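Local structure of VC0179-like protein (4XJ6) at residues Asp4-Ser10 against Ser316-Met322; Ile372-Ala376 against Lys388-Phe393. The protein probably joins GTP and ATP into a cyclic dinucleotide, as a bacterial homologue of cyclic GMP-AMP synthase that binds nucleotide and magnesium in its nucleotidyltransferase active site. All coordinates share one frame; numbering follows the deposited sequence.

Contact 1 (Asp4-Ser10 against Ser316-Met322); sequences DFNNYYS and SDLTGTM
Thr319 and Asn6 reach across this contact in opposite directions, each offering a side-chain oxygen to the other segment's backbone, and their side chains cross at about a right angle. Thr319 OG1 stands anti to its own carbonyl carbon, beside the backbone N, and faces the start of helix 6-10; there it accepts from Phe5 N at 2.9 Å, through a bent N-H...O angle of 140°. In return Asn6 OD1 takes the N-H of Thr319, 3.2 Å from Thr319 N, with that donor tilted 24° from the amide's carbonyl plane. Asp4 comes in beside this pair: its OD1 is 2.9 Å from Thr319 OG1 and accepts from Asn6 N, which meets it from above the carboxylate plane. Asp317 stands across from Asn6, amide and carboxylate planes nearly perpendicular, and its OD1 accepts a weak capping bond from Gly320 N.

Beyond the polar group, toward Met322, the contact turns apolar. Tyr9 and Leu318 slide past each other in opposite directions, and Leu318 CD1 lies 3.9 Å from Tyr9 CB, with Ser10 CB also beside it. The hydroxyl end of the tyrosine rests on Met322, CZ 3.8 Å from Met322 CG. One water, in the ring plane at its edge, joins Tyr9 OH to Thr319 O, and Phe281 stacks on the same ring. Two helix starts thus meet nearly at right angles (85°), one preceded by an Asx turn at Asp4, the other capped by Asp317, tying the N-terminal segment to the C-terminal domain.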
ATOM      1  N   ASP A   4     -32.856  -8.135  -3.428  1.00 30.29           N
ATOM      2  CA  ASP A   4     -32.099  -7.142  -2.676  1.00 31.05           C
ATOM      3  C   ASP A   4     -30.843  -7.802  -2.115  1.00 31.79           C
ATOM      4  O   ASP A   4     -30.886  -8.944  -1.660  1.00 34.04           O
ATOM      5  CB  ASP A   4     -32.957  -6.543  -1.556  1.00 35.73           C
ATOM      6  CG  ASP A   4     -32.202  -5.536  -0.706  1.00 39.51           C
ATOM      7  OD1 ASP A   4     -31.192  -4.975  -1.181  1.00 43.86           O
ATOM      8  OD2 ASP A   4     -32.627  -5.300   0.442  1.00 42.94           O
ATOM      9  N   PHE A   5     -29.724  -7.084  -2.163  1.00 27.15           N
ATOM     10  CA  PHE A   5     -28.441  -7.649  -1.752  1.00 27.43           C
ATOM     11  C   PHE A   5     -27.827  -6.929  -0.551  1.00 26.09           C
ATOM     12  O   PHE A   5     -26.651  -7.124  -0.247  1.00 25.65           O
ATOM     13  CB  PHE A   5     -27.454  -7.630  -2.927  1.00 27.71           C
ATOM     14  CG  PHE A   5     -27.741  -8.663  -3.979  1.00 31.93           C
ATOM     15  CD1 PHE A   5     -27.305  -9.968  -3.820  1.00 31.51           C
ATOM     16  CD2 PHE A   5     -28.442  -8.332  -5.129  1.00 36.27           C
ATOM     17  CE1 PHE A   5     -27.566 -10.924  -4.783  1.00 35.34           C
ATOM     18  CE2 PHE A   5     -28.705  -9.286  -6.096  1.00 38.23           C
ATOM     19  CZ  PHE A   5     -28.264 -10.583  -5.921  1.00 37.23           C
ATOM     20  N   ASN A   6     -28.622  -6.108   0.130  1.00 22.17           N
ATOM     21  CA  ASN A   6     -28.134  -5.336   1.272  1.00 23.16           C
ATOM     22  C   ASN A   6     -27.565  -6.204   2.395  1.00 22.18           C
ATOM     23  O   ASN A   6     -26.578  -5.837   3.036  1.00 22.69           O
ATOM     24  CB  ASN A   6     -29.251  -4.450   1.824  1.00 25.28           C
ATOM     25  CG  ASN A   6     -29.493  -3.222   0.968  1.00 38.82           C
ATOM     26  OD1 ASN A   6     -28.580  -2.713   0.319  1.00 42.05           O
ATOM     27  ND2 ASN A   6     -30.730  -2.736   0.967  1.00 42.50           N
ATOM     28  N   ASN A   7     -28.190  -7.353   2.628  1.00 25.33           N
ATOM     29  CA  ASN A   7     -27.704  -8.292   3.635  1.00 30.33           C
ATOM     30  C   ASN A   7     -26.548  -9.141   3.113  1.00 30.36           C
ATOM     31  O   ASN A   7     -25.677  -9.545   3.882  1.00 32.97           O
ATOM     32  CB  ASN A   7     -28.841  -9.189   4.131  1.00 37.19           C
ATOM     33  CG  ASN A   7     -29.584  -8.587   5.310  1.00 44.19           C
ATOM     34  OD1 ASN A   7     -29.179  -8.748   6.462  1.00 49.32           O
ATOM     35  ND2 ASN A   7     -30.673  -7.884   5.026  1.00 47.60           N
ATOM     36  N   TYR A   8     -26.550  -9.412   1.811  1.00 29.20           N
ATOM     37  CA  TYR A   8     -25.419 -10.069   1.165  1.00 24.84           C
ATOM     38  C   TYR A   8     -24.161  -9.254   1.425  1.00 21.98           C
ATOM     39  O   TYR A   8     -23.102  -9.799   1.732  1.00 28.70           O
ATOM     40  CB  TYR A   8     -25.668 -10.219  -0.339  1.00 20.81           C
ATOM     41  CG  TYR A   8     -24.441 -10.586  -1.155  1.00 27.82           C
ATOM     42  CD1 TYR A   8     -24.129 -11.913  -1.421  1.00 26.91           C
ATOM     43  CD2 TYR A   8     -23.603  -9.602  -1.668  1.00 23.65           C
ATOM     44  CE1 TYR A   8     -23.014 -12.252  -2.166  1.00 25.52           C
ATOM     45  CE2 TYR A   8     -22.483  -9.931  -2.412  1.00 22.55           C
ATOM     46  CZ  TYR A   8     -22.195 -11.260  -2.659  1.00 24.96           C
ATOM     47  OH  TYR A   8     -21.085 -11.597  -3.401  1.00 28.37           O
ATOM     48  N   TYR A   9     -24.300  -7.938   1.318  1.00 21.16           N
ATOM     49  CA  TYR A   9     -23.176  -7.022   1.462  1.00 22.80           C
ATOM     50  C   TYR A   9     -22.740  -6.804   2.913  1.00 26.47           C
ATOM     51  O   TYR A   9     -21.546  -6.838   3.219  1.00 28.25           O
ATOM     52  CB  TYR A   9     -23.516  -5.663   0.834  1.00 21.19           C
ATOM     53  CG  TYR A   9     -23.471  -5.636  -0.680  1.00 21.11           C
ATOM     54  CD1 TYR A   9     -22.299  -5.933  -1.365  1.00 21.74           C
ATOM     55  CD2 TYR A   9     -24.589  -5.277  -1.422  1.00 21.22           C
ATOM     56  CE1 TYR A   9     -22.249  -5.897  -2.744  1.00 21.65           C
ATOM     57  CE2 TYR A   9     -24.550  -5.239  -2.805  1.00 22.43           C
ATOM     58  CZ  TYR A   9     -23.376  -5.549  -3.460  1.00 23.23           C
ATOM     59  OH  TYR A   9     -23.317  -5.514  -4.834  1.00 26.21           O
ATOM     60  N   SER A  10     -23.703  -6.583   3.803  1.00 27.22           N
ATOM     61  CA  SER A  10     -23.400  -5.995   5.105  1.00 28.97           C
ATOM     62  C   SER A  10     -23.776  -6.815   6.340  1.00 31.41           C
ATOM     63  O   SER A  10     -23.571  -6.349   7.460  1.00 35.17           O
ATOM     64  CB  SER A  10     -24.089  -4.635   5.208  1.00 31.38           C
ATOM     65  OG  SER A  10     -25.494  -4.796   5.168  1.00 38.16           O
ATOM     66  N   SER A 316     -27.358   4.004   2.627  1.00 27.62           N
ATOM     67  CA  SER A 316     -27.915   2.848   3.315  1.00 29.83           C
ATOM     68  C   SER A 316     -28.255   1.737   2.329  1.00 32.59           C
ATOM     69  O   SER A 316     -28.237   0.558   2.678  1.00 37.24           O
ATOM     70  CB  SER A 316     -29.159   3.247   4.112  1.00 36.29           C
ATOM     71  OG  SER A 316     -28.832   4.137   5.168  1.00 43.18           O
ATOM     72  N   ASP A 317     -28.568   2.124   1.095  1.00 33.91           N
ATOM     73  CA  ASP A 317     -28.877   1.162   0.042  1.00 33.15           C
ATOM     74  C   ASP A 317     -27.611   0.778  -0.718  1.00 32.45           C
ATOM     75  O   ASP A 317     -27.271   1.396  -1.726  1.00 27.95           O
ATOM     76  CB  ASP A 317     -29.929   1.731  -0.918  1.00 32.02           C
ATOM     77  CG  ASP A 317     -30.300   0.757  -2.025  1.00 30.70           C
ATOM     78  OD1 ASP A 317     -30.075  -0.459  -1.853  1.00 29.58           O
ATOM     79  OD2 ASP A 317     -30.823   1.204  -3.069  1.00 30.72           O
ATOM     80  N   LEU A 318     -26.921  -0.247  -0.225  1.00 23.65           N
ATOM     81  CA  LEU A 318     -25.668  -0.695  -0.826  1.00 31.67           C
ATOM     82  C   LEU A 318     -25.886  -1.375  -2.171  1.00 29.71           C
ATOM     83  O   LEU A 318     -25.008  -1.355  -3.031  1.00 31.86           O
ATOM     84  CB  LEU A 318     -24.932  -1.645   0.123  1.00 31.79           C
ATOM     85  CG  LEU A 318     -24.454  -1.014   1.432  1.00 31.64           C
ATOM     86  CD1 LEU A 318     -23.842  -2.055   2.351  1.00 33.33           C
ATOM     87  CD2 LEU A 318     -23.460   0.094   1.142  1.00 29.99           C
ATOM     88  N   THR A 319     -27.056  -1.983  -2.343  1.00 28.33           N
ATOM     89  CA  THR A 319     -27.390  -2.648  -3.599  1.00 27.91           C
ATOM     90  C   THR A 319     -27.481  -1.636  -4.733  1.00 28.13           C
ATOM     91  O   THR A 319     -26.825  -1.781  -5.762  1.00 27.14           O
ATOM     92  CB  THR A 319     -28.722  -3.420  -3.510  1.00 27.54           C
ATOM     93  OG1 THR A 319     -28.642  -4.401  -2.469  1.00 24.88           O
ATOM     94  CG2 THR A 319     -29.027  -4.112  -4.832  1.00 27.86           C
ATOM     95  N   GLY A 320     -28.299  -0.608  -4.534  1.00 23.84           N
ATOM     96  CA  GLY A 320     -28.442   0.450  -5.517  1.00 24.38           C
ATOM     97  C   GLY A 320     -27.160   1.238  -5.706  1.00 25.86           C
ATOM     98  O   GLY A 320     -26.790   1.569  -6.832  1.00 27.34           O
ATOM     99  N   THR A 321     -26.480   1.537  -4.603  1.00 23.07           N
ATOM    100  CA  THR A 321     -25.238   2.305  -4.650  1.00 23.35           C
ATOM    101  C   THR A 321     -24.139   1.595  -5.440  1.00 22.65           C
ATOM    102  O   THR A 321     -23.446   2.218  -6.247  1.00 25.97           O
ATOM    103  CB  THR A 321     -24.722   2.610  -3.231  1.00 22.95           C
ATOM    104  OG1 THR A 321     -25.658   3.464  -2.561  1.00 23.72           O
ATOM    105  CG2 THR A 321     -23.365   3.296  -3.282  1.00 23.90           C
ATOM    106  N   MET A 322     -23.983   0.293  -5.211  1.00 20.60           N
ATOM    107  CA  MET A 322     -22.992  -0.494  -5.940  1.00 27.37           C
ATOM    108  C   MET A 322     -23.336  -0.568  -7.423  1.00 26.90           C
ATOM    109  O   MET A 322     -22.449  -0.586  -8.276  1.00 27.66           O
ATOM    110  CB  MET A 322     -22.878  -1.906  -5.358  1.00 19.33           C
ATOM    111  CG  MET A 322     -22.117  -1.979  -4.039  1.00 19.04           C
ATOM    112  SD  MET A 322     -20.433  -1.341  -4.164  1.00 23.81           S
ATOM    113  CE  MET A 322     -19.717  -2.504  -5.316  1.00 27.46           C
TER
HETATM  114  O   HOH W   1     -25.583  -4.747  -6.230  1.00 27.17           O

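Contact 2 (Ile372-Ala376 against Lys388-Phe393); sequences ILLAA and KINEAF
Ile372 and Ala392 bring the two helices together as a knob into a hole: the isoleucine side chain sits among Lys388, Ile389, Glu391 and Ala392. The branch that does the work is CG2, which stands opposite its backbone N and touches Ala392 CB at 3.7 Å, while also coming close to the backbone oxygen of Lys388. With Ala376 and Ala392 facing across, the segment axes come within 8.2 Å and run almost antiparallel at 158°.

The other apolar contacts lie on the buried side. Leu373 sends CD2 between two partners, 3.9 Å from Ile389 CG1 and equally far from Phe393 CE2; it crosses the isoleucine obliquely and the phenylalanine at about a right angle. Ala376 adds its methyl, CB lying 3.8 Å from Ile389 CB.

Along the outer side the side chain of Lys388 contributes through its aliphatic part. CG, anti to the backbone N, lies 3.7 Å from Ala376 N and near Ala375 CB; the bend at chi2 (60°) then turns the rest of the chain toward Glu391, where a salt bridge of 3.3 Å between Lys388 NZ and Glu391 OE2 stays within its own helix.

With no hydrogen bond across the pair, these two consecutive helices of the C-terminal domain are held to each other by shape and hydrophobic burial, and the charges merely edge that apolar seam.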
ATOM      1  N   ILE A 372     -23.241  -8.018 -14.342  1.00 30.41           N
ATOM      2  CA  ILE A 372     -23.267  -9.088 -13.356  1.00 27.90           C
ATOM      3  C   ILE A 372     -24.229  -8.765 -12.209  1.00 26.73           C
ATOM      4  O   ILE A 372     -25.015  -9.613 -11.784  1.00 24.15           O
ATOM      5  CB  ILE A 372     -21.857  -9.350 -12.793  1.00 25.50           C
ATOM      6  CG1 ILE A 372     -20.961  -9.962 -13.873  1.00 21.80           C
ATOM      7  CG2 ILE A 372     -21.928 -10.238 -11.560  1.00 21.34           C
ATOM      8  CD1 ILE A 372     -19.507 -10.053 -13.475  1.00 26.81           C
ATOM      9  N   LEU A 373     -24.172  -7.526 -11.729  1.00 21.64           N
ATOM     10  CA  LEU A 373     -25.003  -7.085 -10.612  1.00 24.00           C
ATOM     11  C   LEU A 373     -26.491  -7.073 -10.961  1.00 27.19           C
ATOM     12  O   LEU A 373     -27.345  -7.216 -10.084  1.00 23.33           O
ATOM     13  CB  LEU A 373     -24.574  -5.692 -10.147  1.00 26.04           C
ATOM     14  CG  LEU A 373     -23.149  -5.570  -9.604  1.00 28.74           C
ATOM     15  CD1 LEU A 373     -22.900  -4.166  -9.078  1.00 19.51           C
ATOM     16  CD2 LEU A 373     -22.890  -6.609  -8.519  1.00 19.61           C
ATOM     17  N   LEU A 374     -26.797  -6.895 -12.243  1.00 23.77           N
ATOM     18  CA  LEU A 374     -28.183  -6.830 -12.693  1.00 25.26           C
ATOM     19  C   LEU A 374     -28.742  -8.208 -13.026  1.00 30.49           C
ATOM     20  O   LEU A 374     -29.936  -8.455 -12.853  1.00 32.93           O
ATOM     21  CB  LEU A 374     -28.301  -5.914 -13.906  1.00 28.62           C
ATOM     22  CG  LEU A 374     -28.275  -4.421 -13.594  1.00 35.77           C
ATOM     23  CD1 LEU A 374     -27.875  -3.665 -14.831  1.00 43.27           C
ATOM     24  CD2 LEU A 374     -29.637  -3.961 -13.099  1.00 35.45           C
ATOM     25  N   ALA A 375     -27.879  -9.095 -13.511  1.00 29.06           N
ATOM     26  CA  ALA A 375     -28.276 -10.467 -13.800  1.00 31.45           C
ATOM     27  C   ALA A 375     -28.591 -11.184 -12.497  1.00 26.79           C
ATOM     28  O   ALA A 375     -29.548 -11.952 -12.407  1.00 39.51           O
ATOM     29  CB  ALA A 375     -27.180 -11.194 -14.568  1.00 26.88           C
ATOM     30  N   ALA A 376     -27.768 -10.915 -11.488  1.00 26.53           N
ATOM     31  CA  ALA A 376     -27.972 -11.447 -10.147  1.00 28.09           C
ATOM     32  C   ALA A 376     -29.306 -10.968  -9.587  1.00 31.79           C
ATOM     33  O   ALA A 376     -30.097 -11.757  -9.070  1.00 32.79           O
ATOM     34  CB  ALA A 376     -26.831 -11.033  -9.231  1.00 23.79           C
ATOM     35  N   LYS A 388     -24.304 -15.785  -9.133  1.00 29.37           N
ATOM     36  CA  LYS A 388     -24.117 -14.785 -10.173  1.00 31.29           C
ATOM     37  C   LYS A 388     -23.330 -13.585  -9.655  1.00 29.92           C
ATOM     38  O   LYS A 388     -22.356 -13.160 -10.273  1.00 28.31           O
ATOM     39  CB  LYS A 388     -25.463 -14.328 -10.726  1.00 32.97           C
ATOM     40  CG  LYS A 388     -25.357 -13.696 -12.099  1.00 35.17           C
ATOM     41  CD  LYS A 388     -24.775 -14.694 -13.083  1.00 33.16           C
ATOM     42  CE  LYS A 388     -24.244 -14.011 -14.329  1.00 36.85           C
ATOM     43  NZ  LYS A 388     -23.782 -14.986 -15.356  1.00 39.00           N
ATOM     44  N   ILE A 389     -23.754 -13.040  -8.518  1.00 26.86           N
ATOM     45  CA  ILE A 389     -23.088 -11.876  -7.937  1.00 27.53           C
ATOM     46  C   ILE A 389     -21.706 -12.257  -7.404  1.00 29.20           C
ATOM     47  O   ILE A 389     -20.828 -11.405  -7.259  1.00 30.15           O
ATOM     48  CB  ILE A 389     -23.933 -11.248  -6.808  1.00 26.35           C
ATOM     49  CG1 ILE A 389     -23.381  -9.876  -6.415  1.00 24.73           C
ATOM     50  CG2 ILE A 389     -23.999 -12.179  -5.610  1.00 21.96           C
ATOM     51  CD1 ILE A 389     -24.306  -9.066  -5.541  1.00 20.74           C
ATOM     52  N   ASN A 390     -21.516 -13.544  -7.124  1.00 21.85           N
ATOM     53  CA  ASN A 390     -20.221 -14.048  -6.679  1.00 27.81           C
ATOM     54  C   ASN A 390     -19.249 -14.216  -7.839  1.00 28.73           C
ATOM     55  O   ASN A 390     -18.090 -14.573  -7.639  1.00 26.02           O
ATOM     56  CB  ASN A 390     -20.385 -15.376  -5.937  1.00 26.66           C
ATOM     57  CG  ASN A 390     -20.733 -15.186  -4.474  1.00 26.28           C
ATOM     58  OD1 ASN A 390     -20.889 -14.061  -4.001  1.00 26.17           O
ATOM     59  ND2 ASN A 390     -20.860 -16.292  -3.748  1.00 23.94           N
ATOM     60  N   GLU A 391     -19.722 -13.967  -9.055  1.00 21.93           N
ATOM     61  CA  GLU A 391     -18.826 -13.922 -10.202  1.00 30.15           C
ATOM     62  C   GLU A 391     -18.088 -12.593 -10.196  1.00 29.14           C
ATOM     63  O   GLU A 391     -17.029 -12.451 -10.804  1.00 31.24           O
ATOM     64  CB  GLU A 391     -19.590 -14.106 -11.511  1.00 31.58           C
ATOM     65  CG  GLU A 391     -20.202 -15.485 -11.682  1.00 36.63           C
ATOM     66  CD  GLU A 391     -21.001 -15.610 -12.961  1.00 38.79           C
ATOM     67  OE1 GLU A 391     -20.708 -14.866 -13.917  1.00 37.23           O
ATOM     68  OE2 GLU A 391     -21.927 -16.448 -13.007  1.00 45.04           O
ATOM     69  N   ALA A 392     -18.661 -11.623  -9.491  1.00 23.89           N
ATOM     70  CA  ALA A 392     -18.081 -10.293  -9.389  1.00 26.81           C
ATOM     71  C   ALA A 392     -17.127 -10.183  -8.202  1.00 27.45           C
ATOM     72  O   ALA A 392     -16.014  -9.673  -8.337  1.00 27.28           O
ATOM     73  CB  ALA A 392     -19.181  -9.253  -9.278  1.00 19.03           C
ATOM     74  N   PHE A 393     -17.564 -10.668  -7.045  1.00 19.11           N
ATOM     75  CA  PHE A 393     -16.799 -10.503  -5.812  1.00 25.87           C
ATOM     76  C   PHE A 393     -16.105 -11.788  -5.366  1.00 26.95           C
ATOM     77  O   PHE A 393     -15.439 -11.810  -4.330  1.00 29.42           O
ATOM     78  CB  PHE A 393     -17.712  -9.998  -4.689  1.00 22.21           C
ATOM     79  CG  PHE A 393     -18.471  -8.749  -5.040  1.00 22.60           C
ATOM     80  CD1 PHE A 393     -17.833  -7.520  -5.057  1.00 20.49           C
ATOM     81  CD2 PHE A 393     -19.821  -8.802  -5.344  1.00 22.35           C
ATOM     82  CE1 PHE A 393     -18.523  -6.370  -5.376  1.00 23.15           C
ATOM     83  CE2 PHE A 393     -20.516  -7.653  -5.664  1.00 18.56           C
ATOM     84  CZ  PHE A 393     -19.866  -6.435  -5.679  1.00 18.04           C
TER

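Both contacts are partly buried and lie on the same side of the chain's centre, 13 Å apart between centres. Contact 1 joins segments more than 300 residues apart and combines polar bonds to backbone N-H groups with apolar contacts of Tyr9; contact 2 packs two consecutive helices and is apolar across its interface. They share a boundary: helix 6-10 and the Phe5 that precedes it lie against the buried side of contact 2, with Phe5 and Tyr8 on Ile389 and Tyr9 OH by Phe393. Tyr8 OH probably bonds to Asn390 OD1, adding a polar tie between them. Their exposed residues, Ser10 and Ser316 in contact 1 and Glu391 in contact 2, mark the surface of each.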